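Local coordinates for protein pyruvate kinase 1 (Trypanosoma brucei brucei, PDB 4KCW) that catalyses the last step of glycolysis, transferring the phosphoryl group of phosphoenolpyruvate to ADP to give pyruvate and ATP, at residues A[239-244]-A[260-265]; A[208-213]-A[235-240]; A[292-297]-A[325-330]. One frame throughout, in Å; residues are numbered along the deposited sequence.

Interaction 1. Residues A[239-244]-A[260-265]; sequences KIENHQ and MVARGD. With MG (magnesium ion), chain C; OXL (oxalate ion), chain E.
Lys239 and Ile240 run parallel to Met260 and Val261, with Ile240 N bonded to Met260 O at 2.8 Å and Ala262 N returning a bond to Ile240 O, before both chains leave the sheet for short helices. Lys239 and Met260 share the inner face of the barrel and run alongside each other, with Lys239 CG 3.9 Å from Met260 SD. Ile240 and Val261 occupy the outer face, where Ile282 of helix 275-289 packs on both. A bend at chi3 (64°) brings the end of Lys239 round to the oxalate, NZ donating to O3 at 2.8 Å; Asp84 gives the same ammonium group a salt bridge. Past the strand ends the contact becomes a metal site. Glu241 and Asp265 each give one oxygen to the magnesium ion, their carboxylate planes 65° apart; the ion sits 2.0 Å from Asp265 OD1 and accounts for the closeness of Glu241 OE1 to that atom. This is the C-terminal end of a TIM barrel, where enzymes of this fold carry their active sites, and the oxalate probably stands in for the enolate of pyruvate. Its oxygens O2 and O3 chelate the magnesium, O2 the more loosely at 2.5 Å, and two waters complete six ligands. One of these magnesium-bound waters donates to Glu241 OE2 at 2.6 Å and helps to hold that second oxygen, while Asp265 OD2 is taken by Asn179. Behind the oxalate lies the first turn of helix 263-269: Asp265 N donates to O2 at 2.7 Å and Gly264 N to O4. A helix N terminus turned toward the anion probably helps to balance its negative charge. The carbonyls of Arg263 and Gly264 accept bonds from Arg311 of a neighbouring subunit, which brings the tetramer interface up against this turn.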
ATOM      1  N   LYS A 239      23.333 -27.030  -6.700  1.00 25.37           N
ATOM      2  CA  LYS A 239      23.146 -26.504  -8.032  1.00 25.96           C
ATOM      3  C   LYS A 239      21.840 -27.022  -8.607  1.00 26.86           C
ATOM      4  O   LYS A 239      21.637 -28.228  -8.666  1.00 30.16           O
ATOM      5  CB  LYS A 239      24.312 -26.927  -8.909  1.00 25.98           C
ATOM      6  CG  LYS A 239      25.629 -26.312  -8.485  1.00 26.35           C
ATOM      7  CD  LYS A 239      26.801 -26.918  -9.255  1.00 28.73           C
ATOM      8  CE  LYS A 239      26.713 -26.629 -10.750  1.00 28.05           C
ATOM      9  NZ  LYS A 239      27.968 -27.027 -11.447  1.00 29.15           N
ATOM     10  N   ILE A 240      20.906 -26.112  -8.914  1.00 26.55           N
ATOM     11  CA  ILE A 240      19.659 -26.481  -9.598  1.00 24.23           C
ATOM     12  C   ILE A 240      19.859 -26.421 -11.108  1.00 26.32           C
ATOM     13  O   ILE A 240      20.274 -25.393 -11.662  1.00 23.86           O
ATOM     14  CB  ILE A 240      18.487 -25.546  -9.234  1.00 23.83           C
ATOM     15  CG1 ILE A 240      18.312 -25.458  -7.718  1.00 22.55           C
ATOM     16  CG2 ILE A 240      17.198 -26.025  -9.902  1.00 22.02           C
ATOM     17  CD1 ILE A 240      18.138 -26.797  -7.065  1.00 22.19           C
ATOM     18  N   GLU A 241      19.553 -27.523 -11.771  1.00 27.87           N
ATOM     19  CA  GLU A 241      20.158 -27.831 -13.055  1.00 30.31           C
ATOM     20  C   GLU A 241      19.226 -28.675 -13.908  1.00 30.30           C
ATOM     21  O   GLU A 241      19.463 -28.835 -15.088  1.00 31.42           O
ATOM     22  CB  GLU A 241      21.487 -28.573 -12.859  1.00 30.33           C
ATOM     23  CG  GLU A 241      22.663 -27.657 -12.690  1.00 32.95           C
ATOM     24  CD  GLU A 241      23.978 -28.301 -13.077  1.00 31.70           C
ATOM     25  OE1 GLU A 241      24.483 -27.979 -14.170  1.00 32.53           O
ATOM     26  OE2 GLU A 241      24.560 -29.032 -12.243  1.00 29.85           O
ATOM     27  N   ASN A 242      18.168 -29.222 -13.310  1.00 32.01           N
ATOM     28  CA  ASN A 242      17.176 -29.971 -14.092  1.00 33.17           C
ATOM     29  C   ASN A 242      15.752 -29.781 -13.604  1.00 34.48           C
ATOM     30  O   ASN A 242      15.498 -29.100 -12.598  1.00 34.33           O
ATOM     31  CB  ASN A 242      17.522 -31.453 -14.110  1.00 31.70           C
ATOM     32  CG  ASN A 242      17.802 -31.989 -12.725  1.00 35.75           C
ATOM     33  OD1 ASN A 242      17.070 -31.689 -11.784  1.00 37.13           O
ATOM     34  ND2 ASN A 242      18.960 -32.623 -12.555  1.00 38.80           N
ATOM     35  N   HIS A 243      14.830 -30.403 -14.329  1.00 38.14           N
ATOM     36  CA  HIS A 243      13.408 -30.410 -14.008  1.00 37.91           C
ATOM     37  C   HIS A 243      13.154 -30.690 -12.543  1.00 37.10           C
ATOM     38  O   HIS A 243      12.401 -29.972 -11.882  1.00 33.96           O
ATOM     39  CB  HIS A 243      12.717 -31.469 -14.866  1.00 45.90           C
ATOM     40  CG  HIS A 243      11.229 -31.341 -14.895  1.00 61.96           C
ATOM     41  ND1 HIS A 243      10.418 -32.185 -14.230  1.00 70.49           N
ATOM     42  CD2 HIS A 243      10.402 -30.381 -15.488  1.00 74.47           C
ATOM     43  CE1 HIS A 243       9.136 -31.794 -14.391  1.00 82.61           C
ATOM     44  NE2 HIS A 243       9.129 -30.689 -15.155  1.00 87.90           N
ATOM     45  N   GLN A 244      13.738 -31.777 -12.044  1.00 33.84           N
ATOM     46  CA  GLN A 244      13.456 -32.277 -10.708  1.00 35.58           C
ATOM     47  C   GLN A 244      13.951 -31.309  -9.610  1.00 33.49           C
ATOM     48  O   GLN A 244      13.273 -31.087  -8.592  1.00 32.40           O
ATOM     49  CB  GLN A 244      14.133 -33.639 -10.529  1.00 37.85           C
ATOM     50  CG  GLN A 244      13.215 -34.823 -10.602  1.00 44.67           C
ATOM     51  CD  GLN A 244      13.746 -36.010  -9.809  1.00 57.71           C
ATOM     52  OE1 GLN A 244      14.768 -36.601 -10.166  1.00 63.28           O
ATOM     53  NE2 GLN A 244      13.068 -36.344  -8.702  1.00 54.18           N
ATOM     54  N   MET A 260      22.732 -22.496  -6.129  1.00 24.84           N
ATOM     55  CA  MET A 260      23.107 -21.907  -7.395  1.00 25.05           C
ATOM     56  C   MET A 260      22.073 -22.232  -8.461  1.00 24.74           C
ATOM     57  O   MET A 260      21.655 -23.386  -8.603  1.00 24.95           O
ATOM     58  CB  MET A 260      24.447 -22.429  -7.844  1.00 26.64           C
ATOM     59  CG  MET A 260      24.900 -21.807  -9.145  1.00 27.34           C
ATOM     60  SD  MET A 260      26.307 -22.677  -9.826  1.00 34.86           S
ATOM     61  CE  MET A 260      27.535 -22.530  -8.521  1.00 26.48           C
ATOM     62  N   VAL A 261      21.625 -21.205  -9.173  1.00 22.79           N
ATOM     63  CA  VAL A 261      20.900 -21.407 -10.409  1.00 22.74           C
ATOM     64  C   VAL A 261      21.889 -21.648 -11.514  1.00 23.48           C
ATOM     65  O   VAL A 261      22.548 -20.721 -11.988  1.00 25.40           O
ATOM     66  CB  VAL A 261      20.067 -20.176 -10.782  1.00 21.72           C
ATOM     67  CG1 VAL A 261      19.170 -20.487 -11.975  1.00 20.43           C
ATOM     68  CG2 VAL A 261      19.261 -19.711  -9.589  1.00 19.13           C
ATOM     69  N   ALA A 262      22.051 -22.906 -11.868  1.00 24.16           N
ATOM     70  CA  ALA A 262      23.060 -23.318 -12.834  1.00 24.57           C
ATOM     71  C   ALA A 262      22.459 -23.290 -14.223  1.00 24.93           C
ATOM     72  O   ALA A 262      22.007 -24.315 -14.728  1.00 25.57           O
ATOM     73  CB  ALA A 262      23.546 -24.732 -12.498  1.00 25.14           C
ATOM     74  N   ARG A 263      22.440 -22.112 -14.840  1.00 25.71           N
ATOM     75  CA  ARG A 263      21.595 -21.890 -15.998  1.00 23.27           C
ATOM     76  C   ARG A 263      22.045 -22.661 -17.217  1.00 24.73           C
ATOM     77  O   ARG A 263      21.222 -23.015 -18.064  1.00 24.42           O
ATOM     78  CB  ARG A 263      21.478 -20.418 -16.285  1.00 23.63           C
ATOM     79  CG  ARG A 263      20.880 -19.660 -15.099  1.00 23.05           C
ATOM     80  CD  ARG A 263      20.583 -18.232 -15.464  1.00 21.05           C
ATOM     81  NE  ARG A 263      21.780 -17.604 -15.941  1.00 22.07           N
ATOM     82  CZ  ARG A 263      21.829 -16.364 -16.379  1.00 23.76           C
ATOM     83  NH1 ARG A 263      20.716 -15.640 -16.414  1.00 24.97           N
ATOM     84  NH2 ARG A 263      22.970 -15.867 -16.832  1.00 22.68           N
ATOM     85  N   GLY A 264      23.321 -23.055 -17.224  1.00 25.51           N
ATOM     86  CA  GLY A 264      23.896 -23.848 -18.303  1.00 26.06           C
ATOM     87  C   GLY A 264      23.149 -25.147 -18.565  1.00 30.84           C
ATOM     88  O   GLY A 264      22.437 -25.272 -19.586  1.00 30.85           O
ATOM     89  N   ASP A 265      23.274 -26.113 -17.648  1.00 28.10           N
ATOM     90  CA  ASP A 265      22.494 -27.354 -17.760  1.00 30.53           C
ATOM     91  C   ASP A 265      20.968 -27.136 -17.646  1.00 29.39           C
ATOM     92  O   ASP A 265      20.179 -27.743 -18.380  1.00 31.02           O
ATOM     93  CB  ASP A 265      22.978 -28.401 -16.752  1.00 31.45           C
ATOM     94  CG  ASP A 265      24.261 -29.095 -17.210  1.00 35.81           C
ATOM     95  OD1 ASP A 265      25.339 -28.777 -16.640  1.00 33.41           O
ATOM     96  OD2 ASP A 265      24.211 -29.842 -18.227  1.00 31.89           O
TER
HETATM   97 MG    MG C1001      26.228 -27.999 -15.048  1.00 29.73          MG
HETATM   98  C1  OXL E1003      26.854 -25.206 -14.221  1.00 48.60           C
HETATM   99  C2  OXL E1003      25.796 -24.873 -15.298  1.00 44.84           C
HETATM  100  O1  OXL E1003      27.382 -24.270 -13.528  1.00 46.88           O
HETATM  101  O2  OXL E1003      25.320 -25.861 -15.922  1.00 33.87           O
HETATM  102  O3  OXL E1003      27.053 -26.432 -14.040  1.00 43.36           O
HETATM  103  O4  OXL E1003      25.433 -23.663 -15.457  1.00 41.73           O
HETATM  104  O   HOH W   1      26.813 -29.428 -13.440  1.00 27.83           O
HETATM  105  O   HOH W   2      27.834 -27.736 -16.113  1.00 30.68           O

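Interaction 2. Residues A[208-213]-A[235-240]; sequences MIFASF and LIISKI. With OXL (oxalate ion), chain E.
The ring of Phe210 and the side chain of Ile237 flank one another on neighbouring strands, with CD1 3.7 Å from Ile237 CB and CE1 close to CG1. The methyl end of Met260 (CE), from the next strand, 258-262, comes over the ring at CD2, on the same side as Ile237, and Ala82 and Asp84 of strand 80-84 touch Phe210 as well. Met208 and Leu235 share this inner face further down, in contact through their CB atoms. A ladder of four backbone bonds joins the strands, from Ile209 N to Leu235 O (2.8 Å) up to Lys239 N to Ala211 O. The two strands, parallel and 17° apart, belong to a beta-alpha-beta unit of the TIM barrel whose connecting helix, 217-226, covers the outer face: Ala211, with CB 4.4 Å from Ile236 CG2, lies on that face, and Ile236 and Ser238 press against the helix, while Ser238 OG bonds with Ser256. At the C-terminal end the sheet pairing gives way to side chains. With CG opposite the carbonyl carbon (chi1 -66°), the methylenes of Lys239 are carried past Ala211 O and along Ser212, whose OG is 3.5 Å from Lys239 CD. Ser212 OG accepts a bond from Lys239 NZ at 3.1 Å and is itself bonded to Thr85 O, which fixes the hydroxyl beside the ammonium group. A potassium ion lies about 4 Å from the Ser212 side chain.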
ATOM      1  N   MET A 208      33.259 -24.379   0.736  1.00 28.38           N
ATOM      2  CA  MET A 208      31.934 -24.733   0.288  1.00 26.82           C
ATOM      3  C   MET A 208      32.002 -25.681  -0.891  1.00 26.84           C
ATOM      4  O   MET A 208      33.006 -25.715  -1.635  1.00 24.48           O
ATOM      5  CB  MET A 208      31.166 -23.480  -0.106  1.00 27.77           C
ATOM      6  CG  MET A 208      31.764 -22.743  -1.272  1.00 26.75           C
ATOM      7  SD  MET A 208      31.230 -21.018  -1.311  1.00 32.53           S
ATOM      8  CE  MET A 208      32.422 -20.225  -0.241  1.00 32.55           C
ATOM      9  N   ILE A 209      30.936 -26.459  -1.043  1.00 25.24           N
ATOM     10  CA  ILE A 209      30.730 -27.288  -2.208  1.00 24.81           C
ATOM     11  C   ILE A 209      29.631 -26.682  -3.028  1.00 25.73           C
ATOM     12  O   ILE A 209      28.537 -26.457  -2.511  1.00 25.77           O
ATOM     13  CB  ILE A 209      30.217 -28.686  -1.816  1.00 24.91           C
ATOM     14  CG1 ILE A 209      31.153 -29.362  -0.801  1.00 24.21           C
ATOM     15  CG2 ILE A 209      30.012 -29.542  -3.064  1.00 24.70           C
ATOM     16  CD1 ILE A 209      32.614 -29.341  -1.203  1.00 23.75           C
ATOM     17  N   PHE A 210      29.866 -26.547  -4.337  1.00 26.28           N
ATOM     18  CA  PHE A 210      28.773 -26.412  -5.306  1.00 25.93           C
ATOM     19  C   PHE A 210      28.395 -27.802  -5.844  1.00 26.92           C
ATOM     20  O   PHE A 210      29.150 -28.400  -6.620  1.00 31.74           O
ATOM     21  CB  PHE A 210      29.186 -25.502  -6.492  1.00 27.47           C
ATOM     22  CG  PHE A 210      29.641 -24.114  -6.096  1.00 26.97           C
ATOM     23  CD1 PHE A 210      29.367 -23.593  -4.832  1.00 25.01           C
ATOM     24  CD2 PHE A 210      30.302 -23.306  -7.020  1.00 26.94           C
ATOM     25  CE1 PHE A 210      29.818 -22.332  -4.471  1.00 26.23           C
ATOM     26  CE2 PHE A 210      30.707 -22.014  -6.677  1.00 30.69           C
ATOM     27  CZ  PHE A 210      30.458 -21.525  -5.400  1.00 27.64           C
ATOM     28  N   ALA A 211      27.272 -28.346  -5.400  1.00 25.05           N
ATOM     29  CA  ALA A 211      26.961 -29.745  -5.709  1.00 26.33           C
ATOM     30  C   ALA A 211      26.127 -29.835  -6.990  1.00 25.69           C
ATOM     31  O   ALA A 211      25.012 -29.336  -7.039  1.00 26.81           O
ATOM     32  CB  ALA A 211      26.226 -30.391  -4.542  1.00 24.81           C
ATOM     33  N   SER A 212      26.697 -30.403  -8.043  1.00 25.43           N
ATOM     34  CA  SER A 212      26.025 -30.432  -9.332  1.00 27.29           C
ATOM     35  C   SER A 212      24.774 -31.353  -9.356  1.00 29.88           C
ATOM     36  O   SER A 212      24.733 -32.390  -8.671  1.00 31.58           O
ATOM     37  CB  SER A 212      27.008 -30.805 -10.422  1.00 27.88           C
ATOM     38  OG  SER A 212      28.128 -29.933 -10.408  1.00 27.11           O
ATOM     39  N   PHE A 213      23.726 -30.909 -10.046  1.00 27.97           N
ATOM     40  CA  PHE A 213      22.583 -31.784 -10.392  1.00 33.37           C
ATOM     41  C   PHE A 213      21.764 -32.279  -9.202  1.00 32.95           C
ATOM     42  O   PHE A 213      21.083 -33.298  -9.292  1.00 33.93           O
ATOM     43  CB  PHE A 213      23.030 -32.986 -11.251  1.00 34.51           C
ATOM     44  CG  PHE A 213      23.445 -32.608 -12.650  1.00 37.67           C
ATOM     45  CD1 PHE A 213      22.489 -32.232 -13.597  1.00 37.48           C
ATOM     46  CD2 PHE A 213      24.810 -32.573 -13.010  1.00 38.32           C
ATOM     47  CE1 PHE A 213      22.879 -31.862 -14.880  1.00 41.54           C
ATOM     48  CE2 PHE A 213      25.204 -32.162 -14.279  1.00 37.64           C
ATOM     49  CZ  PHE A 213      24.241 -31.821 -15.219  1.00 41.89           C
ATOM     50  N   LEU A 235      29.868 -25.319   3.647  1.00 28.69           N
ATOM     51  CA  LEU A 235      28.573 -24.979   3.064  1.00 25.96           C
ATOM     52  C   LEU A 235      28.310 -25.912   1.929  1.00 26.30           C
ATOM     53  O   LEU A 235      29.199 -26.200   1.153  1.00 28.20           O
ATOM     54  CB  LEU A 235      28.584 -23.559   2.520  1.00 25.47           C
ATOM     55  CG  LEU A 235      28.884 -22.437   3.502  1.00 27.61           C
ATOM     56  CD1 LEU A 235      28.564 -21.121   2.829  1.00 27.52           C
ATOM     57  CD2 LEU A 235      28.074 -22.598   4.791  1.00 26.66           C
ATOM     58  N   ILE A 236      27.083 -26.384   1.825  1.00 27.43           N
ATOM     59  CA  ILE A 236      26.629 -27.020   0.609  1.00 27.46           C
ATOM     60  C   ILE A 236      25.684 -26.098  -0.142  1.00 27.48           C
ATOM     61  O   ILE A 236      24.545 -25.826   0.310  1.00 26.92           O
ATOM     62  CB  ILE A 236      25.912 -28.370   0.866  1.00 26.73           C
ATOM     63  CG1 ILE A 236      26.841 -29.355   1.619  1.00 25.68           C
ATOM     64  CG2 ILE A 236      25.471 -28.959  -0.465  1.00 24.61           C
ATOM     65  CD1 ILE A 236      26.106 -30.516   2.267  1.00 23.28           C
ATOM     66  N   ILE A 237      26.167 -25.603  -1.270  1.00 25.12           N
ATOM     67  CA  ILE A 237      25.340 -24.901  -2.224  1.00 25.35           C
ATOM     68  C   ILE A 237      24.871 -25.909  -3.287  1.00 25.79           C
ATOM     69  O   ILE A 237      25.696 -26.468  -4.032  1.00 24.89           O
ATOM     70  CB  ILE A 237      26.166 -23.780  -2.903  1.00 25.87           C
ATOM     71  CG1 ILE A 237      27.015 -23.037  -1.863  1.00 26.25           C
ATOM     72  CG2 ILE A 237      25.279 -22.848  -3.710  1.00 24.68           C
ATOM     73  CD1 ILE A 237      26.209 -22.192  -0.916  1.00 25.23           C
ATOM     74  N   SER A 238      23.561 -26.177  -3.330  1.00 24.97           N
ATOM     75  CA  SER A 238      23.024 -27.115  -4.318  1.00 24.28           C
ATOM     76  C   SER A 238      22.819 -26.422  -5.646  1.00 24.45           C
ATOM     77  O   SER A 238      22.204 -25.349  -5.724  1.00 23.87           O
ATOM     78  CB  SER A 238      21.710 -27.725  -3.840  1.00 25.24           C
ATOM     79  OG  SER A 238      21.868 -28.341  -2.585  1.00 26.80           O
ATOM     80  N   LYS A 239      23.333 -27.030  -6.700  1.00 25.37           N
ATOM     81  CA  LYS A 239      23.146 -26.504  -8.032  1.00 25.96           C
ATOM     82  C   LYS A 239      21.840 -27.022  -8.607  1.00 26.86           C
ATOM     83  O   LYS A 239      21.637 -28.228  -8.666  1.00 30.16           O
ATOM     84  CB  LYS A 239      24.312 -26.927  -8.909  1.00 25.98           C
ATOM     85  CG  LYS A 239      25.629 -26.312  -8.485  1.00 26.35           C
ATOM     86  CD  LYS A 239      26.801 -26.918  -9.255  1.00 28.73           C
ATOM     87  CE  LYS A 239      26.713 -26.629 -10.750  1.00 28.05           C
ATOM     88  NZ  LYS A 239      27.968 -27.027 -11.447  1.00 29.15           N
ATOM     89  N   ILE A 240      20.906 -26.112  -8.914  1.00 26.55           N
ATOM     90  CA  ILE A 240      19.659 -26.481  -9.598  1.00 24.23           C
ATOM     91  C   ILE A 240      19.859 -26.421 -11.108  1.00 26.32           C
ATOM     92  O   ILE A 240      20.274 -25.393 -11.662  1.00 23.86           O
ATOM     93  CB  ILE A 240      18.487 -25.546  -9.234  1.00 23.83           C
ATOM     94  CG1 ILE A 240      18.312 -25.458  -7.718  1.00 22.55           C
ATOM     95  CG2 ILE A 240      17.198 -26.025  -9.902  1.00 22.02           C
ATOM     96  CD1 ILE A 240      18.138 -26.797  -7.065  1.00 22.19           C
TER
HETATM   97  C1  OXL E1003      26.854 -25.206 -14.221  1.00 48.60           C
HETATM   98  C2  OXL E1003      25.796 -24.873 -15.298  1.00 44.84           C
HETATM   99  O1  OXL E1003      27.382 -24.270 -13.528  1.00 46.88           O
HETATM  100  O2  OXL E1003      25.320 -25.861 -15.922  1.00 33.87           O
HETATM  101  O3  OXL E1003      27.053 -26.432 -14.040  1.00 43.36           O
HETATM  102  O4  OXL E1003      25.433 -23.663 -15.457  1.00 41.73           O

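Interaction 3. Residues A[292-297]-A[325-330]; sequences PVICAT and ADCVML. With OXL (oxalate ion), chain E.
Asp326 and Val293 meet in the tight half of this contact, where the strands 293-296 and 327-330 run parallel at 35° to each other. Asp326 OD1 accepts Val293 N at 3.1 Å, the donor coming from above the carboxylate plane, 40° out of it, and the two side chains cross at about a right angle. The other carboxylate oxygen, OD2, is taken by Arg414, with a salt bridge, and by Arg436 N. Val293 O then takes Cys327 N, and Cys295 N bonds to Cys327 O at 2.9 Å. On the inner face of this TIM barrel Ile294 CG1 rests 3.8 Å from Cys327 CB; Cys295 and Val328 lie on the outer one. Toward the C-terminal ends the strands part. The bond from Met329 N to Cys295 O is weak, and by Thr297 and Leu330 the CA atoms stand 6.4 Å apart. The side chain of Met329 lies along the inner face: its CG is anti to the backbone N (chi1 -166°), and CE lies 3.7 Å from Ala296 CB. A water fills in for the missing rung, donating to Met329 O at 2.8 Å and accepting weakly from Thr297 N. Arg263, through Ala296 O and Thr297 O, holds this end from the side of helix 263-269. The CB of Thr297 points away from strand 327-330, and its OG1 donates to oxalate O4 at a rather short 2.5 Å. The chemistry is consistent with this hydroxyl helping to hold a carboxylate-bearing substrate in the active site.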
ATOM      1  N   PRO A 292      22.014 -17.714   0.922  1.00 23.68           N
ATOM      2  CA  PRO A 292      22.729 -17.212  -0.251  1.00 23.37           C
ATOM      3  C   PRO A 292      22.324 -17.919  -1.542  1.00 24.80           C
ATOM      4  O   PRO A 292      22.108 -19.141  -1.568  1.00 24.12           O
ATOM      5  CB  PRO A 292      24.201 -17.501   0.060  1.00 23.11           C
ATOM      6  CG  PRO A 292      24.195 -18.403   1.234  1.00 23.36           C
ATOM      7  CD  PRO A 292      22.926 -18.185   1.974  1.00 21.60           C
ATOM      8  N   VAL A 293      22.269 -17.149  -2.616  1.00 24.66           N
ATOM      9  CA  VAL A 293      21.966 -17.695  -3.879  1.00 24.35           C
ATOM     10  C   VAL A 293      22.855 -17.063  -4.969  1.00 24.73           C
ATOM     11  O   VAL A 293      23.200 -15.856  -4.924  1.00 24.44           O
ATOM     12  CB  VAL A 293      20.461 -17.540  -4.192  1.00 24.59           C
ATOM     13  CG1 VAL A 293      20.076 -16.065  -4.208  1.00 21.09           C
ATOM     14  CG2 VAL A 293      20.095 -18.267  -5.503  1.00 22.89           C
ATOM     15  N   ILE A 294      23.301 -17.916  -5.881  1.00 23.21           N
ATOM     16  CA  ILE A 294      24.264 -17.553  -6.878  1.00 21.66           C
ATOM     17  C   ILE A 294      23.621 -17.756  -8.215  1.00 22.28           C
ATOM     18  O   ILE A 294      23.079 -18.821  -8.495  1.00 25.50           O
ATOM     19  CB  ILE A 294      25.474 -18.466  -6.805  1.00 21.98           C
ATOM     20  CG1 ILE A 294      26.069 -18.458  -5.401  1.00 22.93           C
ATOM     21  CG2 ILE A 294      26.499 -18.069  -7.841  1.00 22.41           C
ATOM     22  CD1 ILE A 294      27.268 -19.372  -5.279  1.00 23.02           C
ATOM     23  N   CYS A 295      23.592 -16.705  -9.009  1.00 22.67           N
ATOM     24  CA  CYS A 295      23.235 -16.819 -10.377  1.00 24.38           C
ATOM     25  C   CYS A 295      24.470 -17.108 -11.242  1.00 25.11           C
ATOM     26  O   CYS A 295      25.481 -16.435 -11.122  1.00 27.92           O
ATOM     27  CB  CYS A 295      22.564 -15.548 -10.828  1.00 24.73           C
ATOM     28  SG  CYS A 295      21.871 -15.704 -12.474  1.00 32.00           S
ATOM     29  N   ALA A 296      24.353 -18.071 -12.157  1.00 26.40           N
ATOM     30  CA  ALA A 296      25.513 -18.581 -12.895  1.00 26.65           C
ATOM     31  C   ALA A 296      25.263 -18.811 -14.401  1.00 29.01           C
ATOM     32  O   ALA A 296      24.157 -19.181 -14.817  1.00 32.17           O
ATOM     33  CB  ALA A 296      26.048 -19.845 -12.245  1.00 24.97           C
ATOM     34  N   THR A 297      26.279 -18.476 -15.203  1.00 27.78           N
ATOM     35  CA  THR A 297      26.562 -19.110 -16.489  1.00 27.27           C
ATOM     36  C   THR A 297      26.203 -18.242 -17.694  1.00 28.13           C
ATOM     37  O   THR A 297      25.054 -17.856 -17.876  1.00 28.74           O
ATOM     38  CB  THR A 297      25.947 -20.500 -16.639  1.00 28.54           C
ATOM     39  OG1 THR A 297      26.527 -21.395 -15.663  1.00 28.11           O
ATOM     40  CG2 THR A 297      26.224 -21.043 -18.061  1.00 24.34           C
ATOM     41  N   ALA A 325      19.796 -11.725  -6.265  1.00 19.66           N
ATOM     42  CA  ALA A 325      20.906 -12.668  -6.087  1.00 21.34           C
ATOM     43  C   ALA A 325      22.038 -12.091  -5.211  1.00 22.62           C
ATOM     44  O   ALA A 325      22.476 -10.957  -5.406  1.00 22.64           O
ATOM     45  CB  ALA A 325      21.463 -13.109  -7.433  1.00 20.55           C
ATOM     46  N   ASP A 326      22.544 -12.893  -4.286  1.00 21.47           N
ATOM     47  CA  ASP A 326      23.679 -12.464  -3.508  1.00 22.42           C
ATOM     48  C   ASP A 326      24.878 -12.349  -4.432  1.00 22.60           C
ATOM     49  O   ASP A 326      25.595 -11.334  -4.399  1.00 22.00           O
ATOM     50  CB  ASP A 326      23.966 -13.450  -2.370  1.00 23.72           C
ATOM     51  CG  ASP A 326      22.849 -13.486  -1.333  1.00 26.43           C
ATOM     52  OD1 ASP A 326      21.838 -14.211  -1.567  1.00 25.73           O
ATOM     53  OD2 ASP A 326      22.988 -12.807  -0.270  1.00 27.20           O
ATOM     54  N   CYS A 327      25.052 -13.355  -5.304  1.00 20.41           N
ATOM     55  CA  CYS A 327      26.275 -13.504  -6.069  1.00 20.93           C
ATOM     56  C   CYS A 327      25.981 -13.671  -7.509  1.00 21.29           C
ATOM     57  O   CYS A 327      25.039 -14.397  -7.880  1.00 19.25           O
ATOM     58  CB  CYS A 327      27.061 -14.749  -5.636  1.00 23.10           C
ATOM     59  SG  CYS A 327      27.562 -14.772  -3.920  1.00 26.26           S
ATOM     60  N   VAL A 328      26.950 -13.267  -8.317  1.00 21.83           N
ATOM     61  CA  VAL A 328      26.948 -13.630  -9.713  1.00 23.14           C
ATOM     62  C   VAL A 328      28.247 -14.312 -10.044  1.00 24.32           C
ATOM     63  O   VAL A 328      29.226 -14.149  -9.323  1.00 23.67           O
ATOM     64  CB  VAL A 328      26.735 -12.394 -10.610  1.00 23.90           C
ATOM     65  CG1 VAL A 328      25.272 -11.986 -10.553  1.00 22.85           C
ATOM     66  CG2 VAL A 328      27.609 -11.233 -10.130  1.00 22.88           C
ATOM     67  N   MET A 329      28.194 -15.219 -11.017  1.00 25.51           N
ATOM     68  CA  MET A 329      29.288 -16.140 -11.279  1.00 26.33           C
ATOM     69  C   MET A 329      29.854 -16.017 -12.712  1.00 27.06           C
ATOM     70  O   MET A 329      29.119 -15.742 -13.676  1.00 25.06           O
ATOM     71  CB  MET A 329      28.841 -17.562 -11.042  1.00 26.73           C
ATOM     72  CG  MET A 329      29.989 -18.541 -10.975  1.00 28.30           C
ATOM     73  SD  MET A 329      29.421 -20.165 -10.414  1.00 31.98           S
ATOM     74  CE  MET A 329      29.490 -21.071 -11.957  1.00 31.34           C
ATOM     75  N   LEU A 330      31.153 -16.271 -12.840  1.00 25.57           N
ATOM     76  CA  LEU A 330      31.797 -16.363 -14.142  1.00 25.29           C
ATOM     77  C   LEU A 330      32.381 -17.737 -14.301  1.00 25.66           C
ATOM     78  O   LEU A 330      32.925 -18.308 -13.339  1.00 27.30           O
ATOM     79  CB  LEU A 330      32.897 -15.328 -14.264  1.00 23.34           C
ATOM     80  CG  LEU A 330      32.361 -13.912 -14.207  1.00 22.70           C
ATOM     81  CD1 LEU A 330      33.418 -12.957 -13.722  1.00 22.21           C
ATOM     82  CD2 LEU A 330      31.822 -13.496 -15.570  1.00 23.00           C
TER
HETATM   83  C1  OXL E1003      26.854 -25.206 -14.221  1.00 48.60           C
HETATM   84  C2  OXL E1003      25.796 -24.873 -15.298  1.00 44.84           C
HETATM   85  O1  OXL E1003      27.382 -24.270 -13.528  1.00 46.88           O
HETATM   86  O2  OXL E1003      25.320 -25.861 -15.922  1.00 33.87           O
HETATM   87  O3  OXL E1003      27.053 -26.432 -14.040  1.00 43.36           O
HETATM   88  O4  OXL E1003      25.433 -23.663 -15.457  1.00 41.73           O
HETATM   89  O   HOH W   3      28.836 -16.558 -16.322  1.00 23.76           O

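How the interactions relate
Following the chain, interaction 2 closes the first loop, bringing 235-240 back beside 208-213 after helix 217-226. Interaction 1 opens on the last two residues of that strand, Lys239 and Ile240, and closes a shorter loop at 260-265. Interaction 3 follows, joining 292-297 to 325-330 over helix 311-323. The three run in series; none nests in or crosses another. Together they pair the fourth strand of the barrel with the fifth, the fifth with the sixth and the seventh with the eighth. Val261 N and Ile294 O bridge the sixth and seventh. Met260 of interaction 1 packs on Met329 of interaction 3 in the barrel interior, and all three contacts reach one oxalate.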